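PDB 2Z4T: beta-galactoside alpha-2,6-sialyltransferase from Photobacterium sp., which probably transfers sialic acid from CMP-sialic acid to the 6-hydroxyl of terminal galactose in acceptors such as lactose, as a GT-B glycosyltransferase. Local coordinates for residues N174-A188 and H204-L216. Residues are numbered along the deposited sequence; the frame is centred on the assembly and turned at random. Where two conformers were deposited one is given.
Sequences NHTPADLVQEIVKQA and HSFDNLVPILKEL. With GLC (alpha-D-glucopyranose), chain B; GAL (beta-D-galactopyranose), chain C.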
loop_
_atom_site.group_PDB
_atom_site.type_symbol
_atom_site.label_atom_id
_atom_site.label_comp_id
_atom_site.label_asym_id
_atom_site.label_seq_id
_atom_site.Cartn_x
_atom_site.Cartn_y
_atom_site.Cartn_z
ATOM N N ASN A 174 15.044 4.813 -5.346
ATOM C CA ASN A 174 13.646 4.868 -4.903
ATOM C C ASN A 174 12.605 4.420 -5.899
ATOM O O ASN A 174 11.402 4.586 -5.651
ATOM C CB ASN A 174 13.306 6.279 -4.448
ATOM C CG ASN A 174 14.125 6.696 -3.261
ATOM O OD1 ASN A 174 14.466 5.867 -2.409
ATOM N ND2 ASN A 174 14.445 7.976 -3.185
ATOM N N HIS A 175 13.064 3.873 -7.022
ATOM C CA HIS A 175 12.167 3.495 -8.094
ATOM C C HIS A 175 12.336 2.033 -8.547
ATOM O O HIS A 175 13.336 1.362 -8.243
ATOM C CB HIS A 175 12.308 4.480 -9.269
ATOM C CG HIS A 175 12.065 5.914 -8.890
ATOM N ND1 HIS A 175 12.950 6.928 -9.189
ATOM C CD2 HIS A 175 11.047 6.499 -8.211
ATOM C CE1 HIS A 175 12.492 8.073 -8.715
ATOM N NE2 HIS A 175 11.334 7.842 -8.121
ATOM N N THR A 176 11.313 1.556 -9.249
ATOM C CA THR A 176 11.334 0.302 -9.993
ATOM C C THR A 176 12.742 -0.027 -10.481
ATOM O O THR A 176 13.334 0.736 -11.243
ATOM C CB THR A 176 10.369 0.402 -11.208
ATOM O OG1 THR A 176 9.064 0.764 -10.732
ATOM C CG2 THR A 176 10.298 -0.902 -11.996
ATOM N N PRO A 177 13.298 -1.150 -10.007
ATOM C CA PRO A 177 14.605 -1.576 -10.455
ATOM C C PRO A 177 14.559 -2.365 -11.753
ATOM O O PRO A 177 13.547 -2.993 -12.063
ATOM C CB PRO A 177 15.083 -2.466 -9.312
ATOM C CG PRO A 177 13.813 -3.040 -8.716
ATOM C CD PRO A 177 12.724 -2.042 -8.976
ATOM N N ALA A 178 15.670 -2.345 -12.490
ATOM C CA ALA A 178 15.799 -3.099 -13.736
ATOM C C ALA A 178 15.432 -4.562 -13.541
ATOM O O ALA A 178 14.781 -5.158 -14.400
ATOM C CB ALA A 178 17.235 -2.973 -14.318
ATOM N N ASP A 179 15.847 -5.151 -12.423
ATOM C CA ASP A 179 15.589 -6.576 -12.236
ATOM C C ASP A 179 14.098 -6.878 -12.042
ATOM O O ASP A 179 13.648 -7.958 -12.376
ATOM C CB ASP A 179 16.514 -7.243 -11.180
ATOM C CG ASP A 179 16.268 -6.747 -9.746
ATOM O OD1 ASP A 179 15.931 -5.564 -9.530
ATOM O OD2 ASP A 179 16.430 -7.560 -8.811
ATOM N N LEU A 180 13.327 -5.920 -11.558
ATOM C CA LEU A 180 11.869 -6.092 -11.476
ATOM C C LEU A 180 11.280 -6.090 -12.882
ATOM O O LEU A 180 10.428 -6.925 -13.208
ATOM C CB LEU A 180 11.236 -4.955 -10.679
ATOM C CG LEU A 180 9.913 -5.130 -9.939
ATOM C CD1 LEU A 180 9.297 -3.766 -9.623
ATOM C CD2 LEU A 180 8.921 -6.023 -10.620
ATOM N N VAL A 181 11.739 -5.143 -13.702
ATOM C CA VAL A 181 11.277 -5.027 -15.089
ATOM C C VAL A 181 11.584 -6.332 -15.837
ATOM O O VAL A 181 10.675 -6.926 -16.438
ATOM C CB VAL A 181 11.872 -3.792 -15.824
ATOM C CG1 VAL A 181 11.549 -3.839 -17.316
ATOM C CG2 VAL A 181 11.367 -2.490 -15.212
ATOM N N GLN A 182 12.840 -6.793 -15.765
ATOM C CA GLN A 182 13.262 -8.057 -16.385
ATOM C C GLN A 182 12.381 -9.234 -15.956
ATOM O O GLN A 182 11.989 -10.074 -16.768
ATOM C CB GLN A 182 14.725 -8.347 -16.037
ATOM C CG GLN A 182 15.717 -7.427 -16.733
ATOM C CD GLN A 182 17.047 -7.297 -16.003
ATOM O OE1 GLN A 182 17.782 -6.336 -16.226
ATOM N NE2 GLN A 182 17.358 -8.254 -15.126
ATOM N N GLU A 183 12.082 -9.301 -14.661
ATOM C CA GLU A 183 11.248 -10.396 -14.185
ATOM C C GLU A 183 9.839 -10.331 -14.781
ATOM O O GLU A 183 9.269 -11.364 -15.158
ATOM C CB GLU A 183 11.214 -10.468 -12.662
ATOM C CG GLU A 183 10.576 -11.752 -12.123
ATOM C CD GLU A 183 11.190 -13.035 -12.748
ATOM O OE1 GLU A 183 12.446 -13.164 -12.747
ATOM O OE2 GLU A 183 10.402 -13.894 -13.242
ATOM N N ILE A 184 9.296 -9.122 -14.897
ATOM C CA ILE A 184 8.019 -8.916 -15.565
ATOM C C ILE A 184 8.093 -9.319 -17.066
ATOM O O ILE A 184 7.168 -9.948 -17.612
ATOM C CB ILE A 184 7.557 -7.452 -15.383
ATOM C CG1 ILE A 184 7.322 -7.170 -13.895
ATOM C CG2 ILE A 184 6.311 -7.126 -16.235
ATOM C CD1 ILE A 184 7.223 -5.716 -13.547
ATOM N N VAL A 185 9.190 -8.967 -17.723
ATOM C CA VAL A 185 9.368 -9.327 -19.125
ATOM C C VAL A 185 9.377 -10.842 -19.299
ATOM O O VAL A 185 8.748 -11.361 -20.226
ATOM C CB VAL A 185 10.639 -8.697 -19.728
ATOM C CG1 VAL A 185 11.010 -9.368 -21.069
ATOM C CG2 VAL A 185 10.435 -7.209 -19.889
ATOM N N LYS A 186 10.062 -11.539 -18.390
ATOM C CA LYS A 186 10.112 -12.993 -18.438
ATOM C C LYS A 186 8.711 -13.591 -18.311
ATOM O O LYS A 186 8.388 -14.533 -19.028
ATOM C CB LYS A 186 11.095 -13.549 -17.402
ATOM C CG LYS A 186 12.540 -13.112 -17.671
ATOM C CD LYS A 186 13.534 -13.655 -16.655
ATOM C CE LYS A 186 14.879 -12.951 -16.799
ATOM N NZ LYS A 186 16.017 -13.785 -16.337
ATOM N N GLN A 187 7.872 -13.035 -17.440
ATOM C CA GLN A 187 6.492 -13.525 -17.339
ATOM C C GLN A 187 5.715 -13.328 -18.652
ATOM O O GLN A 187 4.950 -14.205 -19.058
ATOM C CB GLN A 187 5.710 -12.894 -16.170
ATOM C CG GLN A 187 6.289 -13.143 -14.781
ATOM C CD GLN A 187 6.505 -14.633 -14.480
ATOM O OE1 GLN A 187 7.640 -15.077 -14.256
ATOM N NE2 GLN A 187 5.424 -15.402 -14.476
ATOM N N ALA A 188 5.924 -12.181 -19.300
ATOM C CA ALA A 188 5.258 -11.843 -20.555
ATOM C C ALA A 188 5.698 -12.788 -21.663
ATOM O O ALA A 188 4.906 -13.121 -22.551
ATOM C CB ALA A 188 5.561 -10.412 -20.946
ATOM N N HIS A 204 5.401 9.633 -7.919
ATOM C CA HIS A 204 6.519 8.910 -8.539
ATOM C C HIS A 204 6.082 7.855 -9.569
ATOM O O HIS A 204 6.884 6.980 -9.915
ATOM C CB HIS A 204 7.360 8.225 -7.449
ATOM C CG HIS A 204 8.067 9.185 -6.551
ATOM N ND1 HIS A 204 9.385 9.541 -6.739
ATOM C CD2 HIS A 204 7.630 9.900 -5.487
ATOM C CE1 HIS A 204 9.728 10.431 -5.823
ATOM N NE2 HIS A 204 8.680 10.674 -5.060
ATOM N N SER A 205 4.826 7.937 -10.040
ATOM C CA SER A 205 4.265 6.921 -10.952
ATOM C C SER A 205 5.209 6.684 -12.142
ATOM O O SER A 205 5.178 5.601 -12.752
ATOM C CB SER A 205 2.749 7.016 -11.242
ATOM O OG SER A 205 2.266 8.344 -11.348
ATOM N N PHE A 206 5.930 7.707 -12.605
ATOM C CA PHE A 206 5.990 7.984 -14.003
ATOM C C PHE A 206 7.272 7.091 -14.071
ATOM O O PHE A 206 7.333 6.122 -14.827
ATOM C CB PHE A 206 6.372 9.420 -14.387
ATOM C CG PHE A 206 6.890 9.546 -15.827
ATOM C CD1 PHE A 206 6.061 10.006 -16.843
ATOM C CD2 PHE A 206 8.201 9.163 -16.158
ATOM C CE1 PHE A 206 6.520 10.095 -18.169
ATOM C CE2 PHE A 206 8.682 9.247 -17.477
ATOM C CZ PHE A 206 7.841 9.710 -18.489
ATOM N N ASP A 207 8.255 7.383 -13.196
ATOM C CA ASP A 207 9.503 6.604 -13.062
ATOM C C ASP A 207 9.335 5.178 -12.535
ATOM O O ASP A 207 10.202 4.332 -12.762
ATOM C CB ASP A 207 10.497 7.302 -12.142
ATOM C CG ASP A 207 11.244 8.454 -12.819
ATOM O OD1 ASP A 207 11.329 8.508 -14.056
ATOM O OD2 ASP A 207 11.755 9.325 -12.090
ATOM N N ASN A 208 8.248 4.904 -11.819
ATOM C CA ASN A 208 7.970 3.527 -11.421
ATOM C C ASN A 208 7.308 2.699 -12.525
ATOM O O ASN A 208 7.566 1.498 -12.640
ATOM C CB ASN A 208 7.121 3.478 -10.155
ATOM C CG ASN A 208 7.891 3.910 -8.924
ATOM O OD1 ASN A 208 9.129 3.825 -8.876
ATOM N ND2 ASN A 208 7.162 4.378 -7.904
ATOM N N LEU A 209 6.448 3.322 -13.332
ATOM C CA LEU A 209 5.589 2.542 -14.220
ATOM C C LEU A 209 6.044 2.561 -15.646
ATOM O O LEU A 209 5.952 1.546 -16.334
ATOM C CB LEU A 209 4.131 2.940 -14.095
ATOM C CG LEU A 209 3.575 2.750 -12.683
ATOM C CD1 LEU A 209 2.096 2.942 -12.721
ATOM C CD2 LEU A 209 3.908 1.395 -12.093
ATOM N N VAL A 210 6.574 3.703 -16.075
ATOM C CA VAL A 210 7.022 3.830 -17.447
ATOM C C VAL A 210 7.959 2.702 -17.873
ATOM O O VAL A 210 7.710 2.089 -18.905
ATOM C CB VAL A 210 7.613 5.229 -17.792
ATOM C CG1 VAL A 210 8.351 5.181 -19.146
ATOM C CG2 VAL A 210 6.507 6.289 -17.809
ATOM N N PRO A 211 9.025 2.405 -17.092
ATOM C CA PRO A 211 9.930 1.357 -17.609
ATOM C C PRO A 211 9.232 0.016 -17.755
ATOM O O PRO A 211 9.626 -0.781 -18.595
ATOM C CB PRO A 211 11.041 1.269 -16.557
ATOM C CG PRO A 211 10.952 2.537 -15.807
ATOM C CD PRO A 211 9.496 2.931 -15.796
ATOM N N ILE A 212 8.198 -0.226 -16.965
ATOM C CA ILE A 212 7.443 -1.462 -17.069
ATOM C C ILE A 212 6.536 -1.409 -18.301
ATOM O O ILE A 212 6.504 -2.349 -19.100
ATOM C CB ILE A 212 6.576 -1.714 -15.833
ATOM C CG1 ILE A 212 7.451 -1.845 -14.578
ATOM C CG2 ILE A 212 5.684 -2.969 -16.052
ATOM C CD1 ILE A 212 6.675 -1.668 -13.254
ATOM N N LEU A 213 5.818 -0.301 -18.465
ATOM C CA LEU A 213 4.828 -0.214 -19.515
ATOM C C LEU A 213 5.445 -0.189 -20.911
ATOM O O LEU A 213 4.829 -0.657 -21.880
ATOM C CB LEU A 213 3.874 0.950 -19.283
ATOM C CG LEU A 213 2.923 0.669 -18.113
ATOM C CD1 LEU A 213 2.231 1.940 -17.698
ATOM C CD2 LEU A 213 1.906 -0.425 -18.458
ATOM N N LYS A 214 6.671 0.302 -21.028
ATOM C CA LYS A 214 7.246 0.320 -22.344
ATOM C C LYS A 214 7.806 -1.017 -22.789
ATOM O O LYS A 214 7.976 -1.241 -23.963
ATOM C CB LYS A 214 8.181 1.499 -22.556
ATOM C CG LYS A 214 9.472 1.489 -21.861
ATOM C CD LYS A 214 10.193 2.829 -22.188
ATOM C CE LYS A 214 11.031 2.732 -23.469
ATOM N NZ LYS A 214 11.911 3.934 -23.620
ATOM N N GLU A 215 8.045 -1.921 -21.847
ATOM C CA GLU A 215 8.360 -3.310 -22.182
ATOM C C GLU A 215 7.097 -4.060 -22.543
ATOM O O GLU A 215 7.002 -4.634 -23.623
ATOM C CB GLU A 215 9.058 -4.018 -21.023
ATOM C CG GLU A 215 10.427 -3.482 -20.702
ATOM C CD GLU A 215 11.343 -3.457 -21.903
ATOM O OE1 GLU A 215 11.462 -4.499 -22.590
ATOM O OE2 GLU A 215 11.937 -2.382 -22.163
ATOM N N LEU A 216 6.130 -4.032 -21.639
ATOM C CA LEU A 216 4.839 -4.694 -21.810
ATOM C C LEU A 216 4.050 -4.249 -23.048
ATOM O O LEU A 216 3.285 -5.031 -23.625
ATOM C CB LEU A 216 3.982 -4.489 -20.556
ATOM C CG LEU A 216 4.465 -5.248 -19.322
ATOM C CD1 LEU A 216 3.457 -5.170 -18.178
ATOM C CD2 LEU A 216 4.741 -6.707 -19.697
HETATM C C1 GLC B . 16.061 8.644 1.012
HETATM C C2 GLC B . 14.677 8.348 1.596
HETATM C C3 GLC B . 13.617 8.808 0.597
HETATM C C4 GLC B . 13.818 10.269 0.149
HETATM C C5 GLC B . 15.294 10.481 -0.284
HETATM C C6 GLC B . 15.783 11.878 -0.719
HETATM O O1 GLC B . 16.246 7.985 -0.238
HETATM O O2 GLC B . 14.477 6.976 1.848
HETATM O O3 GLC B . 12.342 8.573 1.135
HETATM O O4 GLC B . 12.919 10.509 -0.916
HETATM O O5 GLC B . 16.148 10.040 0.768
HETATM O O6 GLC B . 14.837 12.923 -0.618
HETATM C C1 GAL C . 11.815 11.360 -0.705
HETATM C C2 GAL C . 11.401 11.882 -2.079
HETATM C C3 GAL C . 10.142 12.734 -1.936
HETATM C C4 GAL C . 9.060 11.975 -1.156
HETATM C C5 GAL C . 9.602 11.399 0.154
HETATM C C6 GAL C . 8.612 10.459 0.850
HETATM O O2 GAL C . 12.475 12.608 -2.655
HETATM O O3 GAL C . 9.653 13.106 -3.216
HETATM O O4 GAL C . 8.558 10.945 -1.981
HETATM O O5 GAL C . 10.753 10.639 -0.120
HETATM O O6 GAL C . 7.467 11.133 1.330
HETATM O O HOH W 1 8.738 4.989 -5.530
#
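At the lactose-binding edge of the first Rossmann-like domain of the GT-B fold, His-175 and His-204 join the loop leading into helix 178-190 to the N-cap of helix 205-216. NE2 of His-175 and ND1 of His-204 share a nearly straight hydrogen bond of 2.9 Å (167°), with the rings meeting rim to rim. His-204 thus has its other nitrogen, NE2, turned to the galactose, 3.1 Å from O4 and also hydrogen-bonded to O3; His-175 acts as a second-shell residue that restrains the rotation of this sugar-binding ring. CB of Asp-207 sits over one face of the His-175 ring in a CH-pi contact, 3.8 Å from its centroid.

Behind the histidines, Asn-208 clasps the loop. Its OD1 accepts the backbone N-H of Thr-176, which comes in tilted from the carbonyl plane, while its ND2 is held by Ser-200 and by a water that also donates to Asn-174 O. OG1 of Thr-176, set anti to its own carbonyl carbon (chi1 -55°), donates to a lone pair of Asn-208 O. The threonine's CG2 lies instead against CD1 of Ile-212 (3.9 Å).

Beyond this polar end the helices run in the same direction, inclined at -31°, with a closest approach of 9.7 Å between the axes of the two segments. CD1 of Ile-184 meets CG1 of Ile-212, its CG2 touches CD2 of Leu-216 at 3.8 Å, and Val-181 packs CG1 on CG of Glu-215 (3.6 Å). Both helices lie against the parallel part of the mixed sheet: Leu-180 and Ile-184 rest on strands 103-122 and 146-151, Leu-209 and Leu-213 on strand 222-230.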